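Local coordinates for protein NAD nucleotidase (Haemophilus influenzae, PDB 3ZU0) that acts as a 5'-nucleotidase, probably most active on 5'-AMP, and probably degrades NAD to adenosine and nicotinamide riboside, at residues 37-42 with 298-303; 421-426 with 548-553; 9-14 with 146-151. All blocks are in the same frame, centred on the assembly; numbering follows the deposited sequence.

Overall arrangement
The three contacts illustrate how chemistry follows place in a fold. Interaction 1 joins neighbouring strands of a small antiparallel sheet by backbone hydrogen bonds, waters and a salt bridge, and is only partly buried. Interaction 2 is a buried, wholly apolar contact in the C-terminal half of the chain, where a strand end and the start of a helix meet helix 545-555. Interaction 3, also partly buried, sets a hairpin turn of one sheet against a strand of another, again without a hydrogen bond between its segments. No two share a secondary-structure element. Interactions 2 and 3 lie on opposite sides of the chain's centre, their own centres about 54 Å apart.

Interaction 1: residues 37-42 with 298-303; sequences QQTKVD and HKLQVK
The carboxylate of D42 is met from one side of its plane by the end of K299: NZ reaches OD1 on its syn side at 2.8 Å, 26° out of the plane, and CE lies farther above that same side. The lysine chain runs extended to CD and then bends at chi3 (-64°), which turns NZ onto this oxygen. Next along this antiparallel strand pair, the flat amide of Q301 has its OE1 beside CD of K40. The pair is the middle of a four-stranded antiparallel sheet with strands 27-34 and 309-311 outermost. K40 and Q301 form its hydrogen-bonded pair, with K40 N to Q301 O at 2.9 Å and Q301 N to K40 O at 3.1 Å. Both side chains lie on the same face; the amide's NE2 bonds E311, while the lysine makes a cation-pi contact with W309. K299 NZ also pairs with E29, which would tend to fix the ammonium between two acids. V41 sits on the buried side, its CG1 3.7 Å from CD2 of L300. Past the direct backbone bonds, one water bridges Q38 O and K303 N, and another accepts from D42 N at 2.9 Å and donates to K299 O at 2.6 Å.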
ATOM      1  N   GLN A  37     -44.238  -2.039  22.584  1.00 40.39           N
ATOM      2  CA  GLN A  37     -43.769  -3.199  23.363  1.00 38.68           C
ATOM      3  C   GLN A  37     -42.551  -3.905  22.770  1.00 34.73           C
ATOM      4  O   GLN A  37     -42.511  -4.192  21.581  1.00 34.55           O
ATOM      5  CB  GLN A  37     -44.883  -4.250  23.472  1.00 42.31           C
ATOM      6  CG  GLN A  37     -46.271  -3.676  23.552  1.00 48.80           C
ATOM      7  CD  GLN A  37     -46.483  -2.899  24.831  1.00 54.45           C
ATOM      8  OE1 GLN A  37     -46.291  -3.431  25.929  1.00 63.71           O
ATOM      9  NE2 GLN A  37     -46.871  -1.629  24.701  1.00 57.48           N
ATOM     10  N   GLN A  38     -41.587  -4.255  23.608  1.00 34.38           N
ATOM     11  CA  GLN A  38     -40.509  -5.107  23.141  1.00 36.70           C
ATOM     12  C   GLN A  38     -41.131  -6.420  22.642  1.00 38.69           C
ATOM     13  O   GLN A  38     -41.896  -7.068  23.363  1.00 36.80           O
ATOM     14  CB  GLN A  38     -39.460  -5.329  24.233  1.00 37.17           C
ATOM     15  CG  GLN A  38     -38.233  -6.122  23.765  1.00 44.38           C
ATOM     16  CD  GLN A  38     -37.043  -6.065  24.730  1.00 50.39           C
ATOM     17  OE1 GLN A  38     -37.058  -6.663  25.817  1.00 49.26           O
ATOM     18  NE2 GLN A  38     -35.995  -5.355  24.321  1.00 48.00           N
ATOM     19  N   THR A  39     -40.824  -6.778  21.394  1.00 37.51           N
ATOM     20  CA  THR A  39     -41.414  -7.932  20.709  1.00 37.13           C
ATOM     21  C   THR A  39     -40.323  -8.748  20.050  1.00 39.81           C
ATOM     22  O   THR A  39     -39.470  -8.191  19.354  1.00 36.49           O
ATOM     23  CB  THR A  39     -42.354  -7.503  19.573  1.00 33.93           C
ATOM     24  OG1 THR A  39     -43.333  -6.584  20.061  1.00 37.14           O
ATOM     25  CG2 THR A  39     -43.064  -8.705  18.972  1.00 34.66           C
ATOM     26  N   LYS A  40     -40.351 -10.060  20.261  1.00 36.22           N
ATOM     27  CA  LYS A  40     -39.446 -10.975  19.578  1.00 35.19           C
ATOM     28  C   LYS A  40     -40.037 -11.360  18.231  1.00 32.89           C
ATOM     29  O   LYS A  40     -41.182 -11.791  18.150  1.00 36.11           O
ATOM     30  CB  LYS A  40     -39.243 -12.257  20.381  1.00 37.29           C
ATOM     31  CG  LYS A  40     -38.313 -12.160  21.568  1.00 44.17           C
ATOM     32  CD  LYS A  40     -38.153 -13.534  22.223  1.00 40.90           C
ATOM     33  CE  LYS A  40     -37.201 -13.467  23.418  1.00 49.56           C
ATOM     34  NZ  LYS A  40     -36.903 -14.814  23.990  1.00 49.28           N
ATOM     35  N   VAL A  41     -39.236 -11.218  17.180  1.00 35.99           N
ATOM     36  CA  VAL A  41     -39.617 -11.618  15.830  1.00 33.14           C
ATOM     37  C   VAL A  41     -38.474 -12.384  15.175  1.00 34.54           C
ATOM     38  O   VAL A  41     -37.362 -12.437  15.712  1.00 33.92           O
ATOM     39  CB  VAL A  41     -39.915 -10.394  14.956  1.00 33.46           C
ATOM     40  CG1 VAL A  41     -41.146  -9.665  15.457  1.00 31.35           C
ATOM     41  CG2 VAL A  41     -38.708  -9.462  14.937  1.00 31.28           C
ATOM     42  N   ASP A  42     -38.748 -12.980  14.016  1.00 33.27           N
ATOM     43  CA  ASP A  42     -37.712 -13.642  13.224  1.00 31.94           C
ATOM     44  C   ASP A  42     -37.411 -12.802  11.990  1.00 32.74           C
ATOM     45  O   ASP A  42     -38.330 -12.286  11.354  1.00 32.71           O
ATOM     46  CB  ASP A  42     -38.167 -15.030  12.779  1.00 35.17           C
ATOM     47  CG  ASP A  42     -38.078 -16.079  13.899  1.00 41.35           C
ATOM     48  OD1 ASP A  42     -37.326 -15.895  14.892  1.00 40.10           O
ATOM     49  OD2 ASP A  42     -38.760 -17.114  13.762  1.00 51.31           O
ATOM     50  N   HIS A 298     -44.644 -14.852  11.535  1.00 43.36           N
ATOM     51  CA  HIS A 298     -45.013 -16.015  12.338  1.00 43.39           C
ATOM     52  C   HIS A 298     -44.666 -15.881  13.812  1.00 46.48           C
ATOM     53  O   HIS A 298     -45.436 -16.316  14.664  1.00 46.63           O
ATOM     54  CB  HIS A 298     -44.383 -17.284  11.756  1.00 41.90           C
ATOM     55  CG  HIS A 298     -44.716 -17.499  10.313  1.00 49.92           C
ATOM     56  ND1 HIS A 298     -45.955 -17.196   9.785  1.00 52.59           N
ATOM     57  CD2 HIS A 298     -43.964 -17.945   9.279  1.00 54.21           C
ATOM     58  CE1 HIS A 298     -45.955 -17.458   8.490  1.00 53.19           C
ATOM     59  NE2 HIS A 298     -44.761 -17.917   8.157  1.00 56.64           N
ATOM     60  N   LYS A 299     -43.509 -15.297  14.116  1.00 42.00           N
ATOM     61  CA  LYS A 299     -43.143 -15.056  15.507  1.00 36.40           C
ATOM     62  C   LYS A 299     -43.407 -13.612  15.905  1.00 42.12           C
ATOM     63  O   LYS A 299     -42.844 -12.667  15.324  1.00 37.35           O
ATOM     64  CB  LYS A 299     -41.691 -15.425  15.788  1.00 38.57           C
ATOM     65  CG  LYS A 299     -41.320 -15.243  17.255  1.00 40.46           C
ATOM     66  CD  LYS A 299     -39.845 -15.450  17.511  1.00 38.46           C
ATOM     67  CE  LYS A 299     -39.418 -16.881  17.210  1.00 43.19           C
ATOM     68  NZ  LYS A 299     -37.947 -17.019  17.410  1.00 37.93           N
ATOM     69  N   LEU A 300     -44.291 -13.454  16.886  1.00 41.26           N
ATOM     70  CA  LEU A 300     -44.606 -12.158  17.460  1.00 41.38           C
ATOM     71  C   LEU A 300     -44.847 -12.339  18.951  1.00 43.58           C
ATOM     72  O   LEU A 300     -45.989 -12.455  19.396  1.00 44.54           O
ATOM     73  CB  LEU A 300     -45.845 -11.568  16.792  1.00 40.50           C
ATOM     74  CG  LEU A 300     -45.736 -11.214  15.306  1.00 42.62           C
ATOM     75  CD1 LEU A 300     -47.107 -10.913  14.722  1.00 46.76           C
ATOM     76  CD2 LEU A 300     -44.789 -10.036  15.077  1.00 43.97           C
ATOM     77  N   GLN A 301     -43.770 -12.361  19.726  1.00 36.50           N
ATOM     78  CA  GLN A 301     -43.880 -12.661  21.142  1.00 40.84           C
ATOM     79  C   GLN A 301     -43.644 -11.424  21.993  1.00 42.37           C
ATOM     80  O   GLN A 301     -42.718 -10.656  21.743  1.00 38.45           O
ATOM     81  CB  GLN A 301     -42.892 -13.765  21.536  1.00 36.43           C
ATOM     82  CG  GLN A 301     -43.162 -15.121  20.884  1.00 36.23           C
ATOM     83  CD  GLN A 301     -42.048 -16.123  21.139  1.00 39.91           C
ATOM     84  OE1 GLN A 301     -41.095 -15.843  21.863  1.00 42.87           O
ATOM     85  NE2 GLN A 301     -42.166 -17.298  20.546  1.00 43.66           N
ATOM     86  N   VAL A 302     -44.486 -11.250  23.007  1.00 39.38           N
ATOM     87  CA  VAL A 302     -44.344 -10.163  23.959  1.00 38.79           C
ATOM     88  C   VAL A 302     -44.396 -10.738  25.371  1.00 39.30           C
ATOM     89  O   VAL A 302     -45.036 -11.750  25.591  1.00 39.62           O
ATOM     90  CB  VAL A 302     -45.468  -9.140  23.774  1.00 40.80           C
ATOM     91  CG1 VAL A 302     -45.439  -8.097  24.883  1.00 44.14           C
ATOM     92  CG2 VAL A 302     -45.345  -8.471  22.407  1.00 41.54           C
ATOM     93  N   LYS A 303     -43.707 -10.116  26.322  1.00 39.14           N
ATOM     94  CA  LYS A 303     -43.793 -10.573  27.700  1.00 37.67           C
ATOM     95  C   LYS A 303     -45.202 -10.342  28.214  1.00 41.01           C
ATOM     96  O   LYS A 303     -45.724  -9.224  28.145  1.00 39.85           O
ATOM     97  CB  LYS A 303     -42.792  -9.851  28.601  1.00 37.68           C
ATOM     98  CG  LYS A 303     -41.364 -10.316  28.444  1.00 42.64           C
ATOM     99  CD  LYS A 303     -40.447  -9.704  29.502  1.00 48.04           C
ATOM    100  CE  LYS A 303     -39.097 -10.430  29.532  1.00 49.75           C
ATOM    101  NZ  LYS A 303     -38.152  -9.861  30.542  1.00 52.89           N
TER
HETATM  102  O   HOH W   1     -42.167  -7.529  25.872  1.00 37.79           O
HETATM  103  O   HOH W   2     -41.484 -12.991  13.136  1.00 36.50           O

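Interaction 2: residues 421-426 with 548-553; sequences VTFNDA and SFIKFM
A426 presses its methyl between two side chains of helix 545-555, with CB 3.6 Å from CG1 of I550 and 3.8 Å from CD2 of F549. This is the tight part of the contact, where the small alanine lets the segments come closest, 6.6 Å between CA of A426 and CA of I550. The phenylalanine offers its edge, near the ring plane, to this methyl and also to CG1 of V421, while CG of M553 lies over one face, toward the rim. M553 turns twice, at chi2 (-54°) and chi3 (-62°), which brings its CE to a looser 4.0 Å from CG2 of V421. The solvent side lies at F423, a partly exposed ring whose CD2 meets CD1 of I550 at 3.9 Å, obliquely. Nothing polar joins the segments. T422 and D425 form a capping box, T422 OG1 accepting from D425 N at 2.9 Å and D425 OD2 from T422 N; here, in the C-terminal 5'-nucleotidase domain, a strand passes directly into helix 423-429. Strand 357-362, the sheet partner of V421, lies against I550 and M553 as well; helix 386-398 receives F549 through I391, and F423 touches L353 of helix 337-353.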
ATOM      1  N   VAL A 421     -23.570 -32.933  25.262  1.00 32.20           N
ATOM      2  CA  VAL A 421     -22.792 -32.214  24.252  1.00 30.54           C
ATOM      3  C   VAL A 421     -22.911 -33.009  22.953  1.00 30.47           C
ATOM      4  O   VAL A 421     -22.529 -34.175  22.896  1.00 31.10           O
ATOM      5  CB  VAL A 421     -21.318 -32.099  24.653  1.00 33.27           C
ATOM      6  CG1 VAL A 421     -20.507 -31.427  23.555  1.00 33.85           C
ATOM      7  CG2 VAL A 421     -21.176 -31.361  25.984  1.00 31.92           C
ATOM      8  N   THR A 422     -23.466 -32.390  21.922  1.00 28.06           N
ATOM      9  CA  THR A 422     -23.652 -33.060  20.635  1.00 32.40           C
ATOM     10  C   THR A 422     -22.456 -32.884  19.711  1.00 33.85           C
ATOM     11  O   THR A 422     -21.582 -32.057  19.948  1.00 30.59           O
ATOM     12  CB  THR A 422     -24.861 -32.515  19.875  1.00 31.97           C
ATOM     13  OG1 THR A 422     -24.604 -31.159  19.508  1.00 35.72           O
ATOM     14  CG2 THR A 422     -26.121 -32.574  20.738  1.00 34.26           C
ATOM     15  N   PHE A 423     -22.430 -33.678  18.650  1.00 32.98           N
ATOM     16  CA  PHE A 423     -21.426 -33.551  17.621  1.00 32.80           C
ATOM     17  C   PHE A 423     -21.434 -32.113  17.075  1.00 32.99           C
ATOM     18  O   PHE A 423     -20.376 -31.536  16.836  1.00 32.11           O
ATOM     19  CB  PHE A 423     -21.719 -34.556  16.505  1.00 35.17           C
ATOM     20  CG  PHE A 423     -20.801 -34.446  15.329  1.00 34.10           C
ATOM     21  CD1 PHE A 423     -21.080 -33.556  14.303  1.00 30.48           C
ATOM     22  CD2 PHE A 423     -19.673 -35.251  15.239  1.00 37.25           C
ATOM     23  CE1 PHE A 423     -20.243 -33.458  13.214  1.00 36.46           C
ATOM     24  CE2 PHE A 423     -18.818 -35.159  14.154  1.00 34.60           C
ATOM     25  CZ  PHE A 423     -19.103 -34.266  13.137  1.00 36.49           C
ATOM     26  N   ASN A 424     -22.624 -31.542  16.895  1.00 32.05           N
ATOM     27  CA  ASN A 424     -22.758 -30.182  16.376  1.00 32.87           C
ATOM     28  C   ASN A 424     -22.259 -29.124  17.368  1.00 33.18           C
ATOM     29  O   ASN A 424     -21.686 -28.126  16.966  1.00 31.47           O
ATOM     30  CB  ASN A 424     -24.199 -29.890  15.967  1.00 28.29           C
ATOM     31  CG  ASN A 424     -24.566 -30.559  14.666  1.00 32.16           C
ATOM     32  OD1 ASN A 424     -23.850 -31.432  14.183  1.00 37.95           O
ATOM     33  ND2 ASN A 424     -25.663 -30.152  14.088  1.00 31.96           N
ATOM     34  N   ASP A 425     -22.473 -29.359  18.659  1.00 29.32           N
ATOM     35  CA  ASP A 425     -21.921 -28.479  19.681  1.00 31.75           C
ATOM     36  C   ASP A 425     -20.412 -28.351  19.515  1.00 30.13           C
ATOM     37  O   ASP A 425     -19.866 -27.250  19.539  1.00 29.71           O
ATOM     38  CB  ASP A 425     -22.248 -28.983  21.101  1.00 27.59           C
ATOM     39  CG  ASP A 425     -23.720 -28.835  21.454  1.00 35.91           C
ATOM     40  OD1 ASP A 425     -24.377 -27.926  20.896  1.00 37.08           O
ATOM     41  OD2 ASP A 425     -24.227 -29.634  22.288  1.00 35.57           O
ATOM     42  N   ALA A 426     -19.735 -29.478  19.341  1.00 29.63           N
ATOM     43  CA  ALA A 426     -18.279 -29.462  19.247  1.00 30.35           C
ATOM     44  C   ALA A 426     -17.819 -28.516  18.141  1.00 32.30           C
ATOM     45  O   ALA A 426     -16.887 -27.717  18.330  1.00 27.79           O
ATOM     46  CB  ALA A 426     -17.748 -30.870  18.998  1.00 32.66           C
ATOM     47  N   SER A 548     -10.330 -33.812  18.501  1.00 35.78           N
ATOM     48  CA  SER A 548      -9.661 -34.005  19.783  1.00 36.90           C
ATOM     49  C   SER A 548     -10.576 -33.702  20.976  1.00 37.27           C
ATOM     50  O   SER A 548     -10.509 -34.380  22.003  1.00 34.48           O
ATOM     51  CB  SER A 548      -8.407 -33.127  19.844  1.00 38.59           C
ATOM     52  OG  SER A 548      -7.962 -32.929  21.181  1.00 49.48           O
ATOM     53  N   PHE A 549     -11.419 -32.680  20.841  1.00 30.20           N
ATOM     54  CA  PHE A 549     -12.389 -32.329  21.874  1.00 28.09           C
ATOM     55  C   PHE A 549     -13.477 -33.407  22.020  1.00 32.06           C
ATOM     56  O   PHE A 549     -13.887 -33.750  23.121  1.00 30.63           O
ATOM     57  CB  PHE A 549     -13.024 -30.970  21.552  1.00 29.70           C
ATOM     58  CG  PHE A 549     -14.182 -30.623  22.433  1.00 31.31           C
ATOM     59  CD1 PHE A 549     -13.972 -30.118  23.710  1.00 34.62           C
ATOM     60  CD2 PHE A 549     -15.478 -30.810  21.996  1.00 29.05           C
ATOM     61  CE1 PHE A 549     -15.037 -29.812  24.527  1.00 33.13           C
ATOM     62  CE2 PHE A 549     -16.542 -30.504  22.814  1.00 30.81           C
ATOM     63  CZ  PHE A 549     -16.321 -30.003  24.075  1.00 31.70           C
ATOM     64  N   ILE A 550     -13.941 -33.932  20.897  1.00 29.36           N
ATOM     65  CA  ILE A 550     -14.943 -34.969  20.903  1.00 31.22           C
ATOM     66  C   ILE A 550     -14.368 -36.209  21.585  1.00 35.61           C
ATOM     67  O   ILE A 550     -15.025 -36.830  22.418  1.00 35.04           O
ATOM     68  CB  ILE A 550     -15.405 -35.294  19.477  1.00 34.73           C
ATOM     69  CG1 ILE A 550     -16.314 -34.162  18.950  1.00 27.57           C
ATOM     70  CG2 ILE A 550     -16.108 -36.657  19.428  1.00 33.42           C
ATOM     71  CD1 ILE A 550     -16.649 -34.285  17.462  1.00 36.24           C
ATOM     72  N   LYS A 551     -13.130 -36.548  21.245  1.00 32.65           N
ATOM     73  CA  LYS A 551     -12.443 -37.651  21.903  1.00 35.73           C
ATOM     74  C   LYS A 551     -12.343 -37.405  23.410  1.00 37.77           C
ATOM     75  O   LYS A 551     -12.610 -38.303  24.207  1.00 34.98           O
ATOM     76  CB  LYS A 551     -11.059 -37.869  21.285  1.00 39.28           C
ATOM     77  CG  LYS A 551     -10.229 -38.933  21.962  1.00 48.42           C
ATOM     78  CD  LYS A 551      -8.946 -39.217  21.176  1.00 54.01           C
ATOM     79  CE  LYS A 551      -7.917 -39.955  22.036  1.00 59.80           C
ATOM     80  NZ  LYS A 551      -8.503 -41.148  22.714  1.00 60.75           N
ATOM     81  N   PHE A 552     -11.984 -36.183  23.804  1.00 34.38           N
ATOM     82  CA  PHE A 552     -11.910 -35.851  25.224  1.00 31.76           C
ATOM     83  C   PHE A 552     -13.235 -36.137  25.926  1.00 32.06           C
ATOM     84  O   PHE A 552     -13.260 -36.766  26.981  1.00 30.24           O
ATOM     85  CB  PHE A 552     -11.518 -34.382  25.427  1.00 34.48           C
ATOM     86  CG  PHE A 552     -11.460 -33.970  26.875  1.00 33.52           C
ATOM     87  CD1 PHE A 552     -12.613 -33.586  27.547  1.00 33.57           C
ATOM     88  CD2 PHE A 552     -10.263 -33.989  27.566  1.00 35.34           C
ATOM     89  CE1 PHE A 552     -12.571 -33.216  28.874  1.00 34.59           C
ATOM     90  CE2 PHE A 552     -10.208 -33.623  28.894  1.00 34.02           C
ATOM     91  CZ  PHE A 552     -11.364 -33.239  29.554  1.00 36.65           C
ATOM     92  N   MET A 553     -14.332 -35.660  25.345  1.00 27.96           N
ATOM     93  CA  MET A 553     -15.640 -35.806  25.952  1.00 27.82           C
ATOM     94  C   MET A 553     -16.027 -37.285  26.064  1.00 35.15           C
ATOM     95  O   MET A 553     -16.653 -37.692  27.037  1.00 34.81           O
ATOM     96  CB  MET A 553     -16.707 -35.069  25.136  1.00 28.96           C
ATOM     97  CG  MET A 553     -16.582 -33.550  25.158  1.00 32.19           C
ATOM     98  SD  MET A 553     -16.525 -32.940  26.856  1.00 34.40           S
ATOM     99  CE  MET A 553     -18.142 -33.484  27.430  1.00 33.81           C
TER

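Interaction 3: residues 9-14 with 146-151; sequences KAVELS and FTVDGE
E151, the last residue of the type I' turn V148-E151 that joins strands 143-148 and 151-159 in a beta hairpin, lies against the backbone of K9. The hairpin edges one sheet of the two-sheet calcineurin-like phosphoesterase fold and packs against the start of strand 11-18, which belongs to the other sheet; the short strand segments run at 114° to each other. Along the glutamate, CB meets CG1 of V11 at 3.6 Å. CG comes next and is pressed to 3.1 Å from the carbonyl O of K9, a close approach for a carbon. At chi2 the chain bends (-60°), and CD therefore folds alongside the same residue, 3.5 Å from K9 N. At the tip, OE1 also lies near K9 N, at 3.7 Å. The carboxylate finds its strong partners beyond the two segments: OE2 forms a salt bridge with K197 and a hydrogen bond with H8, which ties the first ordered residue of the chain to the hairpin. V11 packs against the turn, since CG1 anti to the carbonyl carbon (chi1 -65°) points it at the backbone, 3.3 Å from V148 O. That oxygen is already held within the turn by E151 N. D149 sends OD2 to N62, whose amide also holds E12 O. Farther along the strand the contact turns apolar: L13 sets CD1 3.7 Å from CG2 of V148, and its other methyl, CD2, stands at the edge of the F146 ring, 4.4 Å from CZ.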
ATOM      1  N   LYS A   9     -24.165   9.456 -22.173  1.00 45.71           N
ATOM      2  CA  LYS A   9     -25.600   9.556 -21.914  1.00 44.15           C
ATOM      3  C   LYS A   9     -25.877   9.360 -20.423  1.00 43.89           C
ATOM      4  O   LYS A   9     -25.083   8.749 -19.713  1.00 41.45           O
ATOM      5  CB  LYS A   9     -26.364   8.466 -22.670  1.00 49.39           C
ATOM      6  CG  LYS A   9     -25.754   8.044 -23.982  1.00 55.33           C
ATOM      7  CD  LYS A   9     -26.641   7.025 -24.684  1.00 61.33           C
ATOM      8  CE  LYS A   9     -26.427   7.065 -26.192  1.00 71.41           C
ATOM      9  NZ  LYS A   9     -26.713   8.426 -26.761  1.00 73.58           N
ATOM     10  N   ALA A  10     -27.017   9.870 -19.967  1.00 41.99           N
ATOM     11  CA  ALA A  10     -27.498   9.622 -18.614  1.00 43.36           C
ATOM     12  C   ALA A  10     -28.073   8.211 -18.502  1.00 42.33           C
ATOM     13  O   ALA A  10     -28.709   7.722 -19.434  1.00 44.30           O
ATOM     14  CB  ALA A  10     -28.548  10.650 -18.237  1.00 39.35           C
ATOM     15  N   VAL A  11     -27.844   7.560 -17.367  1.00 36.07           N
ATOM     16  CA  VAL A  11     -28.407   6.231 -17.131  1.00 34.40           C
ATOM     17  C   VAL A  11     -28.908   6.101 -15.705  1.00 36.03           C
ATOM     18  O   VAL A  11     -28.451   6.795 -14.804  1.00 35.35           O
ATOM     19  CB  VAL A  11     -27.392   5.097 -17.368  1.00 41.22           C
ATOM     20  CG1 VAL A  11     -26.983   5.032 -18.834  1.00 46.68           C
ATOM     21  CG2 VAL A  11     -26.177   5.271 -16.475  1.00 41.40           C
ATOM     22  N   GLU A  12     -29.864   5.209 -15.512  1.00 34.89           N
ATOM     23  CA  GLU A  12     -30.355   4.912 -14.183  1.00 37.16           C
ATOM     24  C   GLU A  12     -30.079   3.453 -13.861  1.00 31.81           C
ATOM     25  O   GLU A  12     -30.259   2.586 -14.710  1.00 34.74           O
ATOM     26  CB  GLU A  12     -31.855   5.210 -14.080  1.00 38.79           C
ATOM     27  CG  GLU A  12     -32.415   4.866 -12.717  1.00 42.57           C
ATOM     28  CD  GLU A  12     -33.689   5.608 -12.395  1.00 48.45           C
ATOM     29  OE1 GLU A  12     -34.151   6.403 -13.246  1.00 49.91           O
ATOM     30  OE2 GLU A  12     -34.223   5.387 -11.282  1.00 47.63           O
ATOM     31  N   LEU A  13     -29.630   3.197 -12.634  1.00 33.10           N
ATOM     32  CA  LEU A  13     -29.281   1.854 -12.180  1.00 29.36           C
ATOM     33  C   LEU A  13     -30.106   1.523 -10.953  1.00 30.41           C
ATOM     34  O   LEU A  13     -30.420   2.409 -10.150  1.00 30.81           O
ATOM     35  CB  LEU A  13     -27.807   1.815 -11.785  1.00 35.71           C
ATOM     36  CG  LEU A  13     -26.888   0.734 -12.341  1.00 39.88           C
ATOM     37  CD1 LEU A  13     -26.827   0.831 -13.844  1.00 41.61           C
ATOM     38  CD2 LEU A  13     -25.502   0.923 -11.747  1.00 39.79           C
ATOM     39  N   SER A  14     -30.446   0.249 -10.795  1.00 26.89           N
ATOM     40  CA  SER A  14     -31.128  -0.192  -9.592  1.00 26.42           C
ATOM     41  C   SER A  14     -30.215  -1.159  -8.840  1.00 27.18           C
ATOM     42  O   SER A  14     -30.085  -2.327  -9.205  1.00 27.95           O
ATOM     43  CB  SER A  14     -32.483  -0.832  -9.935  1.00 29.67           C
ATOM     44  OG  SER A  14     -33.347   0.143 -10.526  1.00 31.95           O
ATOM     45  N   PHE A 146     -19.377  -3.040 -17.315  1.00 33.42           N
ATOM     46  CA  PHE A 146     -20.591  -3.500 -17.963  1.00 37.25           C
ATOM     47  C   PHE A 146     -21.296  -2.288 -18.547  1.00 41.81           C
ATOM     48  O   PHE A 146     -21.007  -1.150 -18.178  1.00 38.53           O
ATOM     49  CB  PHE A 146     -21.492  -4.281 -16.995  1.00 36.53           C
ATOM     50  CG  PHE A 146     -21.964  -3.479 -15.809  1.00 35.68           C
ATOM     51  CD1 PHE A 146     -21.158  -3.331 -14.691  1.00 32.68           C
ATOM     52  CD2 PHE A 146     -23.229  -2.904 -15.801  1.00 40.46           C
ATOM     53  CE1 PHE A 146     -21.589  -2.598 -13.589  1.00 34.07           C
ATOM     54  CE2 PHE A 146     -23.671  -2.164 -14.711  1.00 38.83           C
ATOM     55  CZ  PHE A 146     -22.842  -2.009 -13.598  1.00 39.88           C
ATOM     56  N   THR A 147     -22.187  -2.528 -19.494  1.00 41.65           N
ATOM     57  CA  THR A 147     -22.817  -1.430 -20.185  1.00 43.24           C
ATOM     58  C   THR A 147     -24.304  -1.408 -19.887  1.00 44.92           C
ATOM     59  O   THR A 147     -24.951  -2.451 -19.824  1.00 48.33           O
ATOM     60  CB  THR A 147     -22.537  -1.496 -21.699  1.00 48.45           C
ATOM     61  OG1 THR A 147     -21.157  -1.174 -21.938  1.00 49.25           O
ATOM     62  CG2 THR A 147     -23.394  -0.504 -22.442  1.00 53.57           C
ATOM     63  N   VAL A 148     -24.827  -0.210 -19.656  1.00 48.81           N
ATOM     64  CA  VAL A 148     -26.256  -0.016 -19.458  1.00 45.11           C
ATOM     65  C   VAL A 148     -26.733   1.081 -20.386  1.00 48.50           C
ATOM     66  O   VAL A 148     -26.186   2.183 -20.390  1.00 45.18           O
ATOM     67  CB  VAL A 148     -26.589   0.370 -18.017  1.00 42.65           C
ATOM     68  CG1 VAL A 148     -28.056   0.772 -17.907  1.00 46.24           C
ATOM     69  CG2 VAL A 148     -26.282  -0.779 -17.096  1.00 45.42           C
ATOM     70  N   ASP A 149     -27.745   0.767 -21.182  1.00 47.84           N
ATOM     71  CA  ASP A 149     -28.305   1.735 -22.117  1.00 55.96           C
ATOM     72  C   ASP A 149     -27.207   2.484 -22.893  1.00 54.36           C
ATOM     73  O   ASP A 149     -27.274   3.709 -23.050  1.00 53.43           O
ATOM     74  CB  ASP A 149     -29.241   2.710 -21.377  1.00 54.68           C
ATOM     75  CG  ASP A 149     -30.415   1.999 -20.695  1.00 57.10           C
ATOM     76  OD1 ASP A 149     -30.957   1.035 -21.283  1.00 51.72           O
ATOM     77  OD2 ASP A 149     -30.804   2.403 -19.569  1.00 56.56           O
ATOM     78  N   GLY A 150     -26.201   1.744 -23.362  1.00 48.95           N
ATOM     79  CA  GLY A 150     -25.114   2.312 -24.147  1.00 51.16           C
ATOM     80  C   GLY A 150     -23.873   2.696 -23.340  1.00 52.60           C
ATOM     81  O   GLY A 150     -22.735   2.480 -23.774  1.00 51.93           O
ATOM     82  N   GLU A 151     -24.101   3.253 -22.153  1.00 50.05           N
ATOM     83  CA  GLU A 151     -23.044   3.790 -21.296  1.00 42.70           C
ATOM     84  C   GLU A 151     -22.222   2.714 -20.581  1.00 40.42           C
ATOM     85  O   GLU A 151     -22.769   1.719 -20.119  1.00 40.96           O
ATOM     86  CB  GLU A 151     -23.669   4.700 -20.245  1.00 42.96           C
ATOM     87  CG  GLU A 151     -23.706   6.167 -20.623  1.00 50.79           C
ATOM     88  CD  GLU A 151     -22.325   6.746 -20.873  1.00 43.38           C
ATOM     89  OE1 GLU A 151     -21.843   6.639 -22.014  1.00 50.51           O
ATOM     90  OE2 GLU A 151     -21.719   7.306 -19.929  1.00 46.18           O
TER